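Local coordinates for protein phosphoglycerol transferase GacH (Streptococcus pyogenes MGAS5005, PDB 6DGM) that probably transfers glycerol phosphate groups onto the streptococcal rhamnose polysaccharide, using a manganese-binding sulfatase-like domain that forms the part of the protein described here, at residues T150-L155 with S202-Q207; T40-L45 with N187-L192. All coordinates share one frame; numbering follows the deposited sequence.

Contact 1. Residues T150-L155 with S202-Q207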
# COMPACT_ATOMS: atom_id res chain seq x y z
N THR A 150 -5.20 -14.52 10.60
CA THR A 150 -4.02 -15.35 10.76
C THR A 150 -2.76 -14.56 10.47
O THR A 150 -1.76 -14.67 11.20
CB THR A 150 -4.13 -16.53 9.79
OG1 THR A 150 -5.27 -17.31 10.16
CG2 THR A 150 -2.88 -17.37 9.85
N VAL A 151 -2.78 -13.75 9.42
CA VAL A 151 -1.61 -12.97 9.05
C VAL A 151 -1.25 -11.99 10.17
O VAL A 151 -0.11 -11.94 10.64
CB VAL A 151 -1.85 -12.22 7.73
CG1 VAL A 151 -0.74 -11.23 7.44
CG2 VAL A 151 -2.00 -13.20 6.59
N TYR A 152 -2.22 -11.17 10.59
CA TYR A 152 -1.91 -10.16 11.60
C TYR A 152 -1.59 -10.78 12.95
O TYR A 152 -0.77 -10.22 13.68
CB TYR A 152 -3.02 -9.09 11.68
CG TYR A 152 -2.97 -8.19 10.46
CD1 TYR A 152 -1.92 -7.30 10.28
CD2 TYR A 152 -3.95 -8.26 9.48
CE1 TYR A 152 -1.85 -6.49 9.16
CE2 TYR A 152 -3.89 -7.47 8.35
CZ TYR A 152 -2.82 -6.59 8.20
OH TYR A 152 -2.71 -5.78 7.09
N SER A 153 -2.19 -11.92 13.29
CA SER A 153 -1.81 -12.65 14.49
C SER A 153 -0.36 -13.11 14.42
O SER A 153 0.41 -12.96 15.38
CB SER A 153 -2.76 -13.82 14.70
OG SER A 153 -2.33 -14.59 15.82
N ASN A 154 0.04 -13.68 13.28
CA ASN A 154 1.42 -14.14 13.17
C ASN A 154 2.42 -13.00 13.07
O ASN A 154 3.60 -13.21 13.38
CB ASN A 154 1.55 -15.09 11.99
CG ASN A 154 1.10 -16.48 12.33
OD1 ASN A 154 1.58 -17.08 13.30
ND2 ASN A 154 0.16 -16.99 11.58
N LEU A 155 1.97 -11.82 12.65
CA LEU A 155 2.78 -10.62 12.70
C LEU A 155 2.74 -9.95 14.07
O LEU A 155 3.30 -8.87 14.23
CB LEU A 155 2.34 -9.62 11.63
CG LEU A 155 2.63 -10.04 10.18
CD1 LEU A 155 2.13 -9.00 9.20
CD2 LEU A 155 4.11 -10.32 9.98
N SER A 202 -2.23 -0.71 10.08
CA SER A 202 -2.53 -1.24 8.76
C SER A 202 -4.04 -1.21 8.59
O SER A 202 -4.75 -1.97 9.25
CB SER A 202 -2.02 -2.67 8.58
OG SER A 202 -2.31 -3.11 7.25
N VAL A 203 -4.51 -0.35 7.70
CA VAL A 203 -5.94 -0.07 7.56
C VAL A 203 -6.39 -0.45 6.16
O VAL A 203 -5.71 -0.13 5.17
CB VAL A 203 -6.21 1.42 7.83
CG1 VAL A 203 -7.68 1.72 7.73
CG2 VAL A 203 -5.69 1.82 9.22
N ILE A 204 -7.54 -1.11 6.07
CA ILE A 204 -8.14 -1.50 4.80
C ILE A 204 -9.59 -1.05 4.83
O ILE A 204 -10.41 -1.61 5.57
CB ILE A 204 -8.06 -3.02 4.58
CG1 ILE A 204 -6.62 -3.54 4.68
CG2 ILE A 204 -8.63 -3.40 3.22
CD1 ILE A 204 -6.25 -4.06 6.08
N THR A 205 -9.92 -0.06 4.01
CA THR A 205 -11.27 0.48 4.05
C THR A 205 -12.25 -0.45 3.33
O THR A 205 -11.86 -1.44 2.70
CB THR A 205 -11.36 1.89 3.47
OG1 THR A 205 -11.17 1.84 2.05
CG2 THR A 205 -10.34 2.82 4.11
N MET A 206 -13.54 -0.09 3.42
CA MET A 206 -14.58 -0.82 2.71
C MET A 206 -15.59 0.06 1.98
O MET A 206 -16.30 -0.46 1.12
CB MET A 206 -15.35 -1.73 3.67
CG MET A 206 -14.79 -3.12 3.81
SD MET A 206 -14.83 -4.03 2.25
CE MET A 206 -16.37 -4.92 2.34
N GLN A 207 -15.67 1.36 2.30
CA GLN A 207 -16.77 2.18 1.79
C GLN A 207 -16.97 2.03 0.28
O GLN A 207 -18.11 1.87 -0.18
CB GLN A 207 -16.55 3.64 2.14
CG GLN A 207 -17.68 4.54 1.68
CD GLN A 207 -17.32 5.98 1.85
OE1 GLN A 207 -17.26 6.48 2.96
NE2 GLN A 207 -17.02 6.66 0.74

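Contact 2. Residues T40-L45 with N187-L192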
# COMPACT_ATOMS: atom_id res chain seq x y z
N THR A 40 5.05 7.44 14.05
CA THR A 40 3.84 6.65 13.91
C THR A 40 3.45 6.63 12.44
O THR A 40 3.49 7.65 11.76
CB THR A 40 2.72 7.21 14.79
OG1 THR A 40 2.99 6.81 16.14
CG2 THR A 40 1.33 6.74 14.35
N VAL A 41 3.16 5.44 11.94
CA VAL A 41 2.98 5.21 10.52
C VAL A 41 1.64 4.53 10.30
O VAL A 41 1.30 3.57 11.02
CB VAL A 41 4.13 4.36 9.95
CG1 VAL A 41 3.79 3.92 8.56
CG2 VAL A 41 5.44 5.17 9.98
N ILE A 42 0.88 5.04 9.34
CA ILE A 42 -0.44 4.53 8.99
C ILE A 42 -0.41 4.13 7.52
O ILE A 42 -0.19 4.99 6.65
CB ILE A 42 -1.54 5.58 9.23
CG1 ILE A 42 -1.59 5.99 10.70
CG2 ILE A 42 -2.88 5.03 8.76
CD1 ILE A 42 -2.31 7.32 10.95
N TYR A 43 -0.61 2.85 7.23
CA TYR A 43 -0.77 2.37 5.86
C TYR A 43 -2.27 2.30 5.61
O TYR A 43 -2.97 1.54 6.28
CB TYR A 43 -0.12 1.01 5.65
CG TYR A 43 1.37 1.02 5.38
CD1 TYR A 43 2.15 2.12 5.70
CD2 TYR A 43 1.99 -0.09 4.83
CE1 TYR A 43 3.52 2.12 5.46
CE2 TYR A 43 3.36 -0.09 4.58
CZ TYR A 43 4.11 1.00 4.90
OH TYR A 43 5.47 0.99 4.65
N LEU A 44 -2.76 3.12 4.69
CA LEU A 44 -4.19 3.33 4.49
C LEU A 44 -4.52 2.87 3.08
O LEU A 44 -4.31 3.60 2.11
CB LEU A 44 -4.51 4.80 4.68
CG LEU A 44 -5.95 5.21 5.00
CD1 LEU A 44 -6.91 4.66 3.97
CD2 LEU A 44 -6.36 4.76 6.37
N LEU A 45 -4.99 1.63 2.96
CA LEU A 45 -5.48 1.07 1.71
C LEU A 45 -6.90 1.57 1.54
O LEU A 45 -7.79 1.19 2.30
CB LEU A 45 -5.40 -0.45 1.75
CG LEU A 45 -5.72 -1.21 0.46
CD1 LEU A 45 -5.33 -2.69 0.57
CD2 LEU A 45 -7.20 -1.07 0.06
N ASN A 187 -12.16 8.01 12.02
CA ASN A 187 -12.38 8.43 13.39
C ASN A 187 -11.97 7.35 14.37
O ASN A 187 -11.52 7.65 15.49
CB ASN A 187 -13.82 8.90 13.58
CG ASN A 187 -14.01 10.31 13.07
OD1 ASN A 187 -13.05 11.08 12.96
ND2 ASN A 187 -15.25 10.68 12.79
N ASN A 188 -12.06 6.09 13.96
CA ASN A 188 -11.55 5.01 14.80
C ASN A 188 -10.02 5.00 14.84
O ASN A 188 -9.44 4.69 15.88
CB ASN A 188 -12.14 3.68 14.37
CG ASN A 188 -13.47 3.41 15.01
OD1 ASN A 188 -13.55 2.77 16.06
ND2 ASN A 188 -14.54 3.93 14.40
N ILE A 189 -9.35 5.33 13.73
CA ILE A 189 -7.89 5.53 13.81
C ILE A 189 -7.57 6.62 14.82
O ILE A 189 -6.75 6.44 15.73
CB ILE A 189 -7.31 5.89 12.44
CG1 ILE A 189 -7.52 4.75 11.43
CG2 ILE A 189 -5.79 6.20 12.57
CD1 ILE A 189 -7.20 5.18 10.04
N LEU A 190 -8.22 7.78 14.68
CA LEU A 190 -7.91 8.92 15.54
C LEU A 190 -8.10 8.59 17.01
O LEU A 190 -7.31 9.02 17.86
CB LEU A 190 -8.78 10.12 15.15
CG LEU A 190 -8.47 10.74 13.79
CD1 LEU A 190 -9.53 11.79 13.42
CD2 LEU A 190 -7.08 11.35 13.74
N SER A 191 -9.14 7.81 17.35
CA SER A 191 -9.38 7.47 18.74
C SER A 191 -8.34 6.51 19.32
O SER A 191 -8.24 6.38 20.54
CB SER A 191 -10.77 6.84 18.89
OG SER A 191 -10.80 5.55 18.32
N LEU A 192 -7.57 5.83 18.47
CA LEU A 192 -6.56 4.90 18.95
C LEU A 192 -5.16 5.48 18.93
O LEU A 192 -4.24 4.89 19.52
CB LEU A 192 -6.58 3.63 18.10
CG LEU A 192 -7.84 2.77 18.21
CD1 LEU A 192 -7.82 1.64 17.17
CD2 LEU A 192 -7.96 2.21 19.59

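Contact 1. Residues T150-L155 with S202-Q207
The polar part of this contact lies where the phenol of Tyr152 meets the hydroxyl of Ser202, with Tyr152 OH and Ser202 OG 2.7 Å apart. A hydrogen bond is likely at this distance, although the direction of the serine proton is not settled. Ser202 projects its OG opposite the backbone N (chi1 -178°), towards the end of the ring, and the hydroxyl comes in obliquely, 3.6 Å from Tyr152 CZ. The phenol oxygen has a second partner, since Tyr152 OH is also hydrogen-bonded to Glu93 OE2 of helix 89-98; together they would fix the end of a buried side chain with several apolar neighbours.

The van der Waals part is small. Ser202 CB rests 3.9 Å from Tyr152 CE1, and two residues along the strand the terminal methyl of Ile204 reaches Tyr152 OH, with CD1 at 4.1 Å. Ile204 also touches Thr89 and Glu93, and its side chain is about 4 Å from the bound sn-glycerol-1-phosphate, so the contact borders the ligand pocket to which Met206 belongs.

Tyr152 thus bridges helix 148-154 to strand 200-204, an inner strand of the central mixed sheet, across one face of that sheet, while Phe157 and Phe160 pack edge-to-face with its ring. Helix 89-98 supplies Leu97 beside the tyrosine, and the adjacent strand 135-139 supplies Ala137.

Contact 2. Residues T40-L45 with N187-L192
Ile189 of helix 182-192 sets its two branches against two residues of strand 40-46, a helix-on-sheet packing within the α/β fold of the alkaline phosphatase-like sulfatase family. Its CG2 methyl meets Ile42 CD1 at 4.0 Å, while the end of its longer arm, CD1, meets Leu44 CD2 at 3.8 Å. Ile42 and Leu44, alternate residues of the strand, point to the same face of the sheet. The beta-branched isoleucine can therefore serve both: CG1 stands beside the backbone N (chi1 -63°) and runs on extended to CD1, leaving CG2 on a separate course towards Ile42. Contact is by methyl groups alone, and all three residues are buried.

A second shell completes the apolar layer. Within the sheet, Phe201 touches Ile42 from one neighbouring strand, and Ile263 and Phe267 of strand 263-269 touch Ile42 and Leu44. Phe252 of helix 229-257 lies against Ile189. Asn188, the residue before Ile189, is held by its side chain to Lys171 N and Thr184 O. On the helix itself, Ser191 OG donates a 2.9 Å hydrogen bond to Asn188 O, arriving tilted 31° from the carbonyl plane.

How the contacts relate
Both contacts are buried and belong to one mixed sheet, but they occupy its opposite faces: in strand 200-204, Ser202 and Ile204 serve contact 1, whereas Val203 between them turns towards helix 182-192 of contact 2. Strands 200-204 and 40-46 are parallel neighbours, joined by probable backbone hydrogen bonds from Val203 N to Tyr43 O (2.8 Å) and from Leu45 N to Val203 O (2.9 Å). Val203 also packs on Leu44 and Ile189, linking the two sites. Their chemistry follows their place: contact 1, beside the ligand pocket, includes hydroxyls and a neighbouring carboxylate, while contact 2, where the Leu44 side chain lies about 12 Å from the bound manganese, is purely aliphatic.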